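Local coordinates for protein aldehyde dehydrogenase (Burkholderia vietnamiensis, PDB 5KF0) that probably catalyses the NAD(P)-dependent oxidation of an aldehyde to the corresponding carboxylic acid, and is seen here with NADPH bound, at residues A[199-204]-A[209-214]; A[255-260]-A[452-457]; A[265-270]-A[399-404]; A[345-350]-A[384-389]. All blocks are in the same frame, centred on the assembly; numbering follows the deposited sequence. Where two conformers were deposited one is given.

Contact 1 (A[199-204]-A[209-214]); sequences EVLAET and GAFSVL
Leu201 and Phe211 carry this contact, which shows how a single aromatic ring can seat a helix against the strand that follows it. The methylene of Leu201, not its branched end, does the touching: CB sits over one face of the Phe211 ring, offset toward the rim, in a CH-pi contact with CB 3.9 Å from the ring centroid and 24° off the normal. The closest atom pair between the two side chains is Leu201 CB to Phe211 CZ, at 3.6 Å. Phe211 reaches the helix because its CG stands between the backbone N and the carbonyl carbon (chi1 73°), which sends the ring out from strand 211-213 with CZ leading. That same Phe211 CZ lies 3.5 Å from Ala202 N, while Ala202 CB approaches more loosely, 4.1 Å from Phe211 CZ. Phe211 also packs on Ala198, about one turn earlier in the helix.

Toward Thr204 the segment is looser and more exposed. There Leu201 O accepts from both Thr204 N and Thr204 OG1, the hydroxyl bond being 2.8 Å from OG1 to O and lying in the carbonyl plane. Glu199 and Glu203 point away from the strand and form salt bridges with Arg87 and Arg83. The tight ring contact thus joins two consecutive elements, helix 192-202 and strand 211-213, of the beta-alpha-beta crossover that starts at strand 182-185, within the Rossmann-like cofactor-binding domain of the aldehyde dehydrogenase fold.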
# COMPACT_ATOMS: atom_id res chain seq x y z
N GLU A 199 -30.14 -19.48 -4.56
CA GLU A 199 -30.75 -20.32 -3.53
C GLU A 199 -29.86 -20.41 -2.30
O GLU A 199 -30.35 -20.36 -1.16
CB GLU A 199 -31.02 -21.71 -4.10
CG GLU A 199 -31.68 -22.67 -3.14
CD GLU A 199 -31.55 -24.11 -3.60
OE1 GLU A 199 -31.51 -25.01 -2.74
OE2 GLU A 199 -31.44 -24.34 -4.83
N VAL A 200 -28.55 -20.54 -2.52
CA VAL A 200 -27.60 -20.58 -1.41
C VAL A 200 -27.59 -19.25 -0.65
O VAL A 200 -27.63 -19.23 0.59
CB VAL A 200 -26.20 -20.96 -1.93
CG1 VAL A 200 -25.14 -20.74 -0.86
CG2 VAL A 200 -26.21 -22.42 -2.39
N LEU A 201 -27.54 -18.13 -1.38
CA LEU A 201 -27.60 -16.82 -0.72
C LEU A 201 -28.90 -16.62 0.04
O LEU A 201 -28.91 -15.94 1.07
CB LEU A 201 -27.44 -15.70 -1.76
CG LEU A 201 -26.02 -15.44 -2.24
CD1 LEU A 201 -26.06 -14.50 -3.43
CD2 LEU A 201 -25.21 -14.85 -1.09
N ALA A 202 -30.00 -17.21 -0.44
CA ALA A 202 -31.28 -17.06 0.23
C ALA A 202 -31.31 -17.73 1.59
O ALA A 202 -32.18 -17.41 2.41
CB ALA A 202 -32.39 -17.63 -0.65
N GLU A 203 -30.37 -18.64 1.86
CA GLU A 203 -30.23 -19.28 3.16
C GLU A 203 -29.59 -18.37 4.21
O GLU A 203 -29.63 -18.71 5.39
CB GLU A 203 -29.40 -20.56 3.04
CG GLU A 203 -29.97 -21.58 2.05
CD GLU A 203 -29.02 -22.74 1.78
OE1 GLU A 203 -27.86 -22.70 2.22
OE2 GLU A 203 -29.46 -23.71 1.12
N THR A 204 -29.01 -17.25 3.80
CA THR A 204 -28.28 -16.40 4.73
C THR A 204 -29.17 -15.31 5.31
O THR A 204 -30.30 -15.08 4.86
CB THR A 204 -27.07 -15.74 4.06
OG1 THR A 204 -27.53 -14.72 3.16
CG2 THR A 204 -26.23 -16.76 3.31
N GLY A 209 -33.71 -7.48 0.02
CA GLY A 209 -33.30 -6.57 -1.03
C GLY A 209 -31.81 -6.57 -1.31
O GLY A 209 -31.37 -5.90 -2.26
N ALA A 210 -31.01 -7.28 -0.50
CA ALA A 210 -29.58 -7.39 -0.80
C ALA A 210 -29.34 -7.99 -2.17
O ALA A 210 -28.37 -7.61 -2.84
CB ALA A 210 -28.88 -8.25 0.26
N PHE A 211 -30.19 -8.90 -2.63
CA PHE A 211 -29.94 -9.47 -3.94
C PHE A 211 -31.25 -9.88 -4.61
O PHE A 211 -32.23 -10.23 -3.96
CB PHE A 211 -28.99 -10.67 -3.87
CG PHE A 211 -29.61 -11.92 -3.29
CD1 PHE A 211 -30.15 -12.89 -4.12
CD2 PHE A 211 -29.63 -12.12 -1.91
CE1 PHE A 211 -30.71 -14.04 -3.58
CE2 PHE A 211 -30.18 -13.29 -1.36
CZ PHE A 211 -30.72 -14.25 -2.21
N SER A 212 -31.23 -9.79 -5.94
CA SER A 212 -32.19 -10.46 -6.80
C SER A 212 -31.42 -11.11 -7.93
O SER A 212 -30.40 -10.58 -8.39
CB SER A 212 -33.24 -9.48 -7.36
OG SER A 212 -34.06 -8.95 -6.32
N VAL A 213 -31.89 -12.28 -8.38
CA VAL A 213 -31.32 -12.94 -9.56
C VAL A 213 -32.49 -13.20 -10.50
O VAL A 213 -33.38 -14.01 -10.18
CB VAL A 213 -30.57 -14.24 -9.20
CG1 VAL A 213 -30.05 -14.92 -10.47
CG2 VAL A 213 -29.40 -13.93 -8.25
N LEU A 214 -32.51 -12.51 -11.63
CA LEU A 214 -33.69 -12.43 -12.48
C LEU A 214 -33.34 -12.83 -13.91
O LEU A 214 -32.72 -12.03 -14.64
CB LEU A 214 -34.28 -11.02 -12.47
CG LEU A 214 -34.73 -10.45 -11.13
CD1 LEU A 214 -35.29 -9.05 -11.32
CD2 LEU A 214 -35.78 -11.35 -10.49

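Contact 2 (A[255-260]-A[452-457]); sequences VLELGG and MPYGGV. With NDP (NADPH dihydro-nicotinamide-adenine-dinucleotide phosphate), chain E.
Between Glu257 and Tyr454, which meet across this contact, the amide nitrogen N7N of the NADPH nicotinamide is gripped by two acceptors, Glu257 OE1 and Leu258 O. NADPH N7N donates to Leu258 O at 2.9 Å, almost straight at 177°, and to Glu257 OE1 at 3.1 Å, with an angle of 163°. Two bonds from one NH2 group fix the rotation of the carboxamide. The amide oxygen O7N meets the other segment, lying at the edge of the Tyr454 ring, near its plane, 3.4 Å from Tyr454 CE2.

Glu257 also reaches the loop. Its chain bends at chi2 (-79°), which turns the carboxylate across to segment 452-457, where Glu257 OE1 comes within 3.4 Å of Gly455 CA. The other oxygen, Glu257 OE2, lies 2.7 Å from Tyr454 O. Such a glutamate at the end of strand 253-257, followed by Leu-Gly-Gly, matches the conserved motif of aldehyde dehydrogenases beside the catalytic pocket, and Tyr454 packs here on Cys293, the cysteine of the family's Gly-Gln-x-Cys sequence and probably the nucleophile. Gly259 CA lies only 3.0 Å from the ribose hydroxyl O2D of NADPH.

The two backbones are also joined by a water, which donates to Leu256 O and accepts from Gly456 N, 2.9 Å from the water oxygen. Farther along the loop, Met452 and Pro453 pack on Leu134 and Leu132 of the second subunit.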
# COMPACT_ATOMS: atom_id res chain seq x y z
N VAL A 255 -18.60 -0.63 -16.06
CA VAL A 255 -17.46 -1.54 -16.15
C VAL A 255 -17.80 -2.57 -17.23
O VAL A 255 -18.91 -3.11 -17.23
CB VAL A 255 -17.18 -2.24 -14.81
CG1 VAL A 255 -16.15 -3.36 -14.99
CG2 VAL A 255 -16.71 -1.23 -13.75
N LEU A 256 -16.86 -2.83 -18.14
CA LEU A 256 -17.08 -3.73 -19.26
C LEU A 256 -16.00 -4.80 -19.30
O LEU A 256 -14.81 -4.48 -19.30
CB LEU A 256 -17.07 -2.98 -20.60
CG LEU A 256 -18.12 -1.88 -20.76
CD1 LEU A 256 -17.91 -1.20 -22.11
CD2 LEU A 256 -19.54 -2.43 -20.65
N GLU A 257 -16.41 -6.07 -19.36
CA GLU A 257 -15.51 -7.21 -19.53
C GLU A 257 -15.91 -7.90 -20.83
O GLU A 257 -16.93 -8.60 -20.87
CB GLU A 257 -15.62 -8.17 -18.34
CG GLU A 257 -14.94 -7.66 -17.07
CD GLU A 257 -13.44 -7.86 -17.09
OE1 GLU A 257 -12.90 -8.44 -18.06
OE2 GLU A 257 -12.78 -7.41 -16.12
N LEU A 258 -15.13 -7.71 -21.89
CA LEU A 258 -15.58 -8.12 -23.22
C LEU A 258 -14.67 -9.18 -23.83
O LEU A 258 -14.11 -10.00 -23.10
CB LEU A 258 -15.69 -6.88 -24.12
CG LEU A 258 -16.37 -5.69 -23.42
CD1 LEU A 258 -16.27 -4.43 -24.25
CD2 LEU A 258 -17.84 -5.99 -23.08
N GLY A 259 -14.53 -9.20 -25.15
CA GLY A 259 -13.89 -10.31 -25.83
C GLY A 259 -12.67 -9.93 -26.66
O GLY A 259 -12.22 -8.78 -26.59
N GLY A 260 -12.14 -10.86 -27.44
CA GLY A 260 -10.97 -10.55 -28.26
C GLY A 260 -10.56 -11.76 -29.08
O GLY A 260 -11.22 -12.80 -29.08
N MET A 452 -6.28 -12.22 -9.53
CA MET A 452 -5.44 -11.30 -10.29
C MET A 452 -6.29 -10.22 -10.96
O MET A 452 -7.46 -10.45 -11.29
CB MET A 452 -4.65 -12.08 -11.34
CG MET A 452 -5.39 -12.38 -12.65
SD MET A 452 -4.45 -13.57 -13.64
CE MET A 452 -4.97 -13.17 -15.31
N PRO A 453 -5.73 -9.03 -11.16
CA PRO A 453 -6.44 -8.03 -11.98
C PRO A 453 -6.68 -8.61 -13.38
O PRO A 453 -5.79 -9.23 -13.97
CB PRO A 453 -5.49 -6.83 -12.00
CG PRO A 453 -4.12 -7.42 -11.71
CD PRO A 453 -4.37 -8.59 -10.80
N TYR A 454 -7.90 -8.44 -13.89
CA TYR A 454 -8.24 -9.09 -15.15
C TYR A 454 -9.19 -8.22 -15.95
O TYR A 454 -10.24 -7.81 -15.45
CB TYR A 454 -8.89 -10.46 -14.88
CG TYR A 454 -9.35 -11.12 -16.15
CD1 TYR A 454 -8.43 -11.76 -16.98
CD2 TYR A 454 -10.68 -11.09 -16.54
CE1 TYR A 454 -8.83 -12.37 -18.15
CE2 TYR A 454 -11.09 -11.70 -17.73
CZ TYR A 454 -10.15 -12.34 -18.52
OH TYR A 454 -10.54 -12.97 -19.69
N GLY A 455 -8.84 -7.97 -17.21
CA GLY A 455 -9.71 -7.19 -18.05
C GLY A 455 -9.00 -6.79 -19.33
O GLY A 455 -7.85 -7.15 -19.56
N GLY A 456 -9.72 -6.04 -20.16
CA GLY A 456 -9.19 -5.68 -21.46
C GLY A 456 -9.04 -4.19 -21.69
O GLY A 456 -9.68 -3.38 -21.00
N VAL A 457 -8.20 -3.83 -22.65
CA VAL A 457 -8.14 -2.47 -23.17
C VAL A 457 -8.58 -2.51 -24.63
O VAL A 457 -9.03 -3.56 -25.12
CB VAL A 457 -6.74 -1.85 -22.99
CG1 VAL A 457 -6.41 -1.71 -21.49
CG2 VAL A 457 -5.67 -2.69 -23.71
PA NDP E . -23.70 -11.66 -25.19
O1A NDP E . -23.15 -10.29 -25.37
O2A NDP E . -24.48 -12.15 -26.42
O5B NDP E . -24.64 -11.78 -23.91
C5B NDP E . -24.03 -11.51 -22.62
C4B NDP E . -25.11 -11.10 -21.66
O4B NDP E . -25.63 -9.80 -22.04
C3B NDP E . -26.32 -12.03 -21.60
O3B NDP E . -26.86 -12.07 -20.28
C2B NDP E . -27.31 -11.33 -22.54
O2B NDP E . -28.70 -11.63 -22.30
C1B NDP E . -27.04 -9.89 -22.13
N9A NDP E . -27.51 -8.89 -23.08
C8A NDP E . -27.33 -8.85 -24.44
N7A NDP E . -27.83 -7.78 -25.01
C5A NDP E . -28.39 -7.07 -23.95
C6A NDP E . -29.07 -5.84 -23.88
N6A NDP E . -29.35 -5.08 -24.94
N1A NDP E . -29.48 -5.42 -22.66
C2A NDP E . -29.22 -6.18 -21.59
N3A NDP E . -28.60 -7.36 -21.54
C4A NDP E . -28.20 -7.75 -22.76
O3 NDP E . -22.50 -12.66 -24.89
PN NDP E . -22.42 -14.24 -24.71
O1N NDP E . -23.35 -14.67 -23.63
O2N NDP E . -22.66 -14.85 -26.07
O5D NDP E . -20.94 -14.51 -24.23
C5D NDP E . -19.79 -14.52 -25.10
C4D NDP E . -19.12 -13.17 -25.04
O4D NDP E . -18.74 -12.87 -23.67
C3D NDP E . -17.84 -13.11 -25.87
O3D NDP E . -17.71 -11.90 -26.60
C2D NDP E . -16.75 -13.27 -24.80
O2D NDP E . -15.46 -12.79 -25.14
C1D NDP E . -17.37 -12.49 -23.65
N1N NDP E . -16.73 -12.92 -22.41
C2N NDP E . -15.99 -12.04 -21.65
C3N NDP E . -15.25 -12.44 -20.59
C7N NDP E . -14.53 -11.47 -19.72
O7N NDP E . -14.41 -11.75 -18.52
N7N NDP E . -13.97 -10.39 -20.27
C4N NDP E . -15.11 -13.88 -20.29
C5N NDP E . -16.19 -14.68 -20.95
C6N NDP E . -16.86 -14.20 -21.98
P2B NDP E . -29.42 -12.92 -23.00
O1X NDP E . -28.37 -13.72 -23.68
O2X NDP E . -30.14 -13.58 -21.86
O3X NDP E . -30.43 -12.36 -23.98
O HOH W 1 -12.18 -5.21 -18.84

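Contact 3 (A[265-270]-A[399-404])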
# COMPACT_ATOMS: atom_id res chain seq x y z
N ILE A 265 2.56 -16.11 -28.70
CA ILE A 265 3.83 -16.08 -29.42
C ILE A 265 4.71 -17.21 -28.91
O ILE A 265 4.85 -17.38 -27.69
CB ILE A 265 4.54 -14.73 -29.22
CG1 ILE A 265 3.75 -13.60 -29.89
CG2 ILE A 265 5.98 -14.79 -29.78
CD1 ILE A 265 4.26 -12.21 -29.52
N VAL A 266 5.33 -17.95 -29.83
CA VAL A 266 6.31 -18.98 -29.50
C VAL A 266 7.67 -18.49 -29.99
O VAL A 266 7.91 -18.40 -31.20
CB VAL A 266 5.97 -20.34 -30.13
CG1 VAL A 266 7.02 -21.39 -29.73
CG2 VAL A 266 4.55 -20.78 -29.71
N ASP A 267 8.56 -18.18 -29.05
CA ASP A 267 9.86 -17.58 -29.35
C ASP A 267 10.85 -18.64 -29.84
O ASP A 267 10.63 -19.85 -29.75
CB ASP A 267 10.41 -16.87 -28.10
CG ASP A 267 11.37 -15.74 -28.42
OD1 ASP A 267 11.78 -15.06 -27.45
OD2 ASP A 267 11.73 -15.52 -29.60
N ALA A 268 11.99 -18.15 -30.35
CA ALA A 268 13.00 -18.99 -30.97
C ALA A 268 13.70 -19.93 -29.99
O ALA A 268 14.35 -20.88 -30.44
CB ALA A 268 14.03 -18.09 -31.66
N ASP A 269 13.58 -19.70 -28.68
CA ASP A 269 14.32 -20.45 -27.67
C ASP A 269 13.52 -21.61 -27.08
O ASP A 269 13.92 -22.18 -26.06
CB ASP A 269 14.78 -19.51 -26.54
CG ASP A 269 13.63 -18.79 -25.84
OD1 ASP A 269 12.45 -19.02 -26.18
OD2 ASP A 269 13.91 -17.97 -24.93
N GLN A 270 12.43 -22.01 -27.73
CA GLN A 270 11.48 -22.95 -27.14
C GLN A 270 11.63 -24.39 -27.62
O GLN A 270 10.79 -25.23 -27.27
CB GLN A 270 10.05 -22.47 -27.41
CG GLN A 270 9.72 -21.16 -26.69
CD GLN A 270 9.74 -21.35 -25.19
OE1 GLN A 270 8.92 -22.09 -24.64
NE2 GLN A 270 10.70 -20.70 -24.52
N ASP A 399 9.80 -13.89 -38.08
CA ASP A 399 11.26 -13.86 -37.98
C ASP A 399 11.75 -12.98 -36.84
O ASP A 399 12.67 -13.37 -36.11
CB ASP A 399 11.90 -13.34 -39.27
CG ASP A 399 11.63 -14.20 -40.46
OD1 ASP A 399 11.50 -15.43 -40.30
OD2 ASP A 399 11.56 -13.64 -41.57
N ARG A 400 11.20 -11.78 -36.71
CA ARG A 400 11.66 -10.78 -35.77
C ARG A 400 10.65 -10.66 -34.64
O ARG A 400 9.45 -10.50 -34.90
CB ARG A 400 11.81 -9.41 -36.44
CG ARG A 400 12.89 -9.31 -37.49
CD ARG A 400 13.01 -7.86 -37.99
NE ARG A 400 11.83 -7.43 -38.74
CZ ARG A 400 10.85 -6.69 -38.24
NH1 ARG A 400 10.88 -6.27 -36.98
NH2 ARG A 400 9.82 -6.36 -39.01
N PHE A 401 11.13 -10.69 -33.40
CA PHE A 401 10.22 -10.62 -32.25
C PHE A 401 9.33 -9.37 -32.30
O PHE A 401 8.14 -9.45 -31.99
CB PHE A 401 11.03 -10.66 -30.95
CG PHE A 401 10.19 -10.88 -29.72
CD1 PHE A 401 9.64 -12.13 -29.46
CD2 PHE A 401 9.96 -9.85 -28.82
CE1 PHE A 401 8.86 -12.34 -28.33
CE2 PHE A 401 9.19 -10.05 -27.69
CZ PHE A 401 8.63 -11.30 -27.44
N ASP A 402 9.89 -8.23 -32.71
CA ASP A 402 9.08 -7.00 -32.76
C ASP A 402 7.95 -7.11 -33.78
O ASP A 402 6.89 -6.51 -33.60
CB ASP A 402 9.97 -5.80 -33.09
CG ASP A 402 10.52 -5.11 -31.86
OD1 ASP A 402 10.28 -5.60 -30.73
OD2 ASP A 402 11.19 -4.07 -32.03
N ASP A 403 8.17 -7.87 -34.86
CA ASP A 403 7.10 -8.11 -35.83
C ASP A 403 5.99 -8.96 -35.22
O ASP A 403 4.80 -8.71 -35.47
CB ASP A 403 7.67 -8.78 -37.08
CG ASP A 403 6.62 -9.04 -38.14
OD1 ASP A 403 6.53 -10.20 -38.61
OD2 ASP A 403 5.90 -8.11 -38.53
N ALA A 404 6.35 -9.98 -34.43
CA ALA A 404 5.34 -10.75 -33.72
C ALA A 404 4.52 -9.86 -32.80
O ALA A 404 3.28 -9.97 -32.76
CB ALA A 404 6.01 -11.87 -32.91
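Ile265 meets helix 401-409 with both of its branches, a small example of how a beta-branched residue can serve two neighbours at once. Along one branch, Ile265 CD1 lies 3.8 Å from Ala404 CB. Along the other, methyl CG2 of Ile265, which stands anti to the backbone N, approaches Phe401 CE1 at 4.0 Å, the two side chains crossing at about a right angle. Next to that methyl, the carboxylate of Asp267 also meets the ring: OD2 is 4.0 Å from Phe401 CD1, and the carboxylate and ring planes differ by 31°. All of these are contacts of van der Waals range, with no hydrogen bond between the segments.

What places these groups lies in the next shell. Asp267 OD2 accepts from Ala268 N at 2.7 Å, the donor coming from above the carboxylate plane, while OD1 is gripped by Thr421 OG1 and His426 ND1. With both oxygens engaged, the carboxylate is held in its orientation beside the ring. His426 also stacks on Phe401, so that one residue steadies both the acid and the aromatic. Ile265 and Ala404 share a further neighbour, Phe398, at the end of strand 392-398.

Farther out, Asp267 begins a type I turn running to Gln270, where strand 263-266 leaves the sheet, and Arg400 occupies the N-cap position of the helix. The contact packs the first turn of helix 401-409 against the C-terminal end of an inner strand, 263-266, which lies between parallel strands 298-302 and 416-420, as is characteristic of the alpha/beta catalytic domain of aldehyde dehydrogenases.

Contact 4 (A[345-350]-A[384-389]). With NDP (NADPH dihydro-nicotinamide-adenine-dinucleotide phosphate), chain E.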
# COMPACT_ATOMS: atom_id res chain seq x y z
N SER A 345 -18.09 -21.36 -39.14
CA SER A 345 -17.78 -22.13 -40.34
C SER A 345 -17.82 -21.26 -41.59
O SER A 345 -17.04 -21.49 -42.52
CB SER A 345 -18.72 -23.33 -40.48
OG SER A 345 -20.01 -22.94 -40.92
N GLY A 346 -18.68 -20.23 -41.61
CA GLY A 346 -18.69 -19.32 -42.75
C GLY A 346 -17.41 -18.50 -42.85
O GLY A 346 -16.88 -18.31 -43.95
N TRP A 347 -16.91 -18.02 -41.71
CA TRP A 347 -15.62 -17.33 -41.70
C TRP A 347 -14.50 -18.28 -42.14
O TRP A 347 -13.56 -17.87 -42.83
CB TRP A 347 -15.30 -16.79 -40.31
CG TRP A 347 -16.26 -15.76 -39.78
CD1 TRP A 347 -17.31 -15.19 -40.44
CD2 TRP A 347 -16.24 -15.18 -38.47
NE1 TRP A 347 -17.95 -14.29 -39.61
CE2 TRP A 347 -17.32 -14.27 -38.40
CE3 TRP A 347 -15.42 -15.35 -37.35
CZ2 TRP A 347 -17.59 -13.53 -37.25
CZ3 TRP A 347 -15.69 -14.61 -36.21
CH2 TRP A 347 -16.77 -13.72 -36.17
N MET A 348 -14.56 -19.53 -41.70
CA MET A 348 -13.55 -20.50 -42.09
C MET A 348 -13.57 -20.73 -43.59
O MET A 348 -12.53 -20.72 -44.24
CB MET A 348 -13.76 -21.82 -41.35
CG MET A 348 -12.67 -22.85 -41.60
SD MET A 348 -12.93 -24.35 -40.64
CE MET A 348 -14.48 -24.92 -41.31
N ASP A 349 -14.77 -20.93 -44.15
CA ASP A 349 -14.90 -21.10 -45.60
C ASP A 349 -14.33 -19.90 -46.35
O ASP A 349 -13.66 -20.07 -47.37
CB ASP A 349 -16.37 -21.30 -45.99
CG ASP A 349 -16.95 -22.60 -45.47
OD1 ASP A 349 -16.18 -23.49 -45.07
OD2 ASP A 349 -18.20 -22.74 -45.49
N ALA A 350 -14.60 -18.69 -45.86
CA ALA A 350 -14.10 -17.49 -46.54
C ALA A 350 -12.58 -17.42 -46.50
O ALA A 350 -11.95 -17.04 -47.49
CB ALA A 350 -14.71 -16.24 -45.92
N TYR A 384 -9.46 -14.04 -38.88
CA TYR A 384 -8.30 -13.48 -38.19
C TYR A 384 -8.71 -12.40 -37.20
O TYR A 384 -8.26 -12.40 -36.05
CB TYR A 384 -7.30 -12.90 -39.20
CG TYR A 384 -5.96 -12.61 -38.58
CD1 TYR A 384 -4.94 -13.56 -38.62
CD2 TYR A 384 -5.71 -11.41 -37.91
CE1 TYR A 384 -3.72 -13.32 -38.02
CE2 TYR A 384 -4.49 -11.16 -37.32
CZ TYR A 384 -3.50 -12.12 -37.37
OH TYR A 384 -2.29 -11.90 -36.76
N ARG A 385 -9.58 -11.48 -37.62
CA ARG A 385 -9.78 -10.20 -36.95
C ARG A 385 -10.97 -10.18 -35.99
O ARG A 385 -10.97 -9.38 -35.05
CB ARG A 385 -9.99 -9.09 -37.98
CG ARG A 385 -8.86 -8.96 -38.97
CD ARG A 385 -8.79 -7.56 -39.59
NE ARG A 385 -8.26 -6.58 -38.64
CZ ARG A 385 -6.96 -6.42 -38.39
NH1 ARG A 385 -6.06 -7.19 -39.01
NH2 ARG A 385 -6.56 -5.50 -37.52
N LYS A 386 -12.00 -10.98 -36.24
CA LYS A 386 -13.14 -10.99 -35.34
C LYS A 386 -12.96 -12.08 -34.30
O LYS A 386 -12.04 -12.89 -34.36
CB LYS A 386 -14.44 -11.18 -36.13
CG LYS A 386 -14.67 -10.12 -37.20
CD LYS A 386 -16.05 -10.32 -37.84
CE LYS A 386 -16.33 -9.27 -38.90
NZ LYS A 386 -16.34 -7.89 -38.33
N GLU A 387 -13.87 -12.11 -33.32
CA GLU A 387 -13.76 -13.08 -32.23
C GLU A 387 -14.34 -14.42 -32.68
O GLU A 387 -15.56 -14.56 -32.84
CB GLU A 387 -14.46 -12.57 -30.97
CG GLU A 387 -14.26 -13.50 -29.78
CD GLU A 387 -14.83 -12.92 -28.49
OE1 GLU A 387 -14.33 -13.29 -27.41
OE2 GLU A 387 -15.79 -12.13 -28.57
N ALA A 388 -13.46 -15.41 -32.87
CA ALA A 388 -13.91 -16.70 -33.39
C ALA A 388 -14.91 -17.37 -32.45
O ALA A 388 -15.98 -17.83 -32.88
CB ALA A 388 -12.70 -17.62 -33.62
N PHE A 389 -14.58 -17.41 -31.16
CA PHE A 389 -15.40 -18.04 -30.12
C PHE A 389 -15.85 -19.44 -30.53
O PHE A 389 -17.02 -19.81 -30.45
CB PHE A 389 -16.60 -17.18 -29.73
CG PHE A 389 -16.76 -17.07 -28.24
CD1 PHE A 389 -15.79 -16.41 -27.50
CD2 PHE A 389 -17.81 -17.70 -27.58
CE1 PHE A 389 -15.88 -16.33 -26.13
CE2 PHE A 389 -17.91 -17.62 -26.19
CZ PHE A 389 -16.94 -16.94 -25.47
PA NDP E . -23.70 -11.66 -25.19
O1A NDP E . -23.15 -10.29 -25.37
O2A NDP E . -24.48 -12.15 -26.42
O5B NDP E . -24.64 -11.78 -23.91
C5B NDP E . -24.03 -11.51 -22.62
C4B NDP E . -25.11 -11.10 -21.66
O4B NDP E . -25.63 -9.80 -22.04
C3B NDP E . -26.32 -12.03 -21.60
O3B NDP E . -26.86 -12.07 -20.28
C2B NDP E . -27.31 -11.33 -22.54
O2B NDP E . -28.70 -11.63 -22.30
C1B NDP E . -27.04 -9.89 -22.13
N9A NDP E . -27.51 -8.89 -23.08
C8A NDP E . -27.33 -8.85 -24.44
N7A NDP E . -27.83 -7.78 -25.01
C5A NDP E . -28.39 -7.07 -23.95
C6A NDP E . -29.07 -5.84 -23.88
N6A NDP E . -29.35 -5.08 -24.94
N1A NDP E . -29.48 -5.42 -22.66
C2A NDP E . -29.22 -6.18 -21.59
N3A NDP E . -28.60 -7.36 -21.54
C4A NDP E . -28.20 -7.75 -22.76
O3 NDP E . -22.50 -12.66 -24.89
PN NDP E . -22.42 -14.24 -24.71
O1N NDP E . -23.35 -14.67 -23.63
O2N NDP E . -22.66 -14.85 -26.07
O5D NDP E . -20.94 -14.51 -24.23
C5D NDP E . -19.79 -14.52 -25.10
C4D NDP E . -19.12 -13.17 -25.04
O4D NDP E . -18.74 -12.87 -23.67
C3D NDP E . -17.84 -13.11 -25.87
O3D NDP E . -17.71 -11.90 -26.60
C2D NDP E . -16.75 -13.27 -24.80
O2D NDP E . -15.46 -12.79 -25.14
C1D NDP E . -17.37 -12.49 -23.65
N1N NDP E . -16.73 -12.92 -22.41
C2N NDP E . -15.99 -12.04 -21.65
C3N NDP E . -15.25 -12.44 -20.59
C7N NDP E . -14.53 -11.47 -19.72
O7N NDP E . -14.41 -11.75 -18.52
N7N NDP E . -13.97 -10.39 -20.27
C4N NDP E . -15.11 -13.88 -20.29
C5N NDP E . -16.19 -14.68 -20.95
C6N NDP E . -16.86 -14.20 -21.98
P2B NDP E . -29.42 -12.92 -23.00
O1X NDP E . -28.37 -13.72 -23.68
O2X NDP E . -30.14 -13.58 -21.86
O3X NDP E . -30.43 -12.36 -23.98
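Trp347 CG stands anti to its carbonyl carbon (chi1 -62°), and Lys386 CG takes the same position on its own residue (chi1 -58°); together these torsions bring the six-membered ring of the indole to the lysine's aliphatic chain. The two side chains cross at about a right angle, Lys386 CB lying 3.4 Å from Trp347 CH2 and Lys386 CD 3.6 Å from Trp347 CZ2, while the end of the chain leads away from the indole. At the indole edge, near its plane, Glu387 O is 3.4 Å from Trp347 CZ3.

Glu387 itself points away from the tryptophan. Extended beyond CG, its side chain reaches the nicotinamide ribose, whose O2D and O3D donate to Glu387 OE1 at 2.6 Å and to Glu387 OE2 at 2.8 Å. This two-pronged grip on the ribose diol recalls the conserved Glu-x-Phe motif of aldehyde dehydrogenases, and Phe389 supplies a ring face to the same sugar at C3D.

Around this bend, Gln297 bonds Lys386 O and Ala388 N, and Arg343 forms a cation-pi contact with Trp347. Helix 338-353 thus lies against the loop leaving helix 382-385, with Met348 packed on strand 368-375.

Overall arrangement
The four contacts run from nucleotide-binding fold to catalytic domain. Contacts 1 and 2 reach the same six-stranded sheet, at strand 211-213 and at strand 253-257, with centres 26 Å apart. Contacts 1 and 3 are both buried and largely apolar, though contact 3 also brings a carboxylate to its ring; they lie on opposite sides of the chain's centre, about 49 Å between their centres. Contact 2 is the most central, buried and polar, whereas contact 4 is partly exposed and mixes an indole-lysine packing with ribose binding. These last two touch through a weak bond, Gly260 N to Glu387 OE1 at 3.3 Å. Both hold NADPH, contact 2 by the amide and contact 4 by the ribose. Contact 3 does not touch the others.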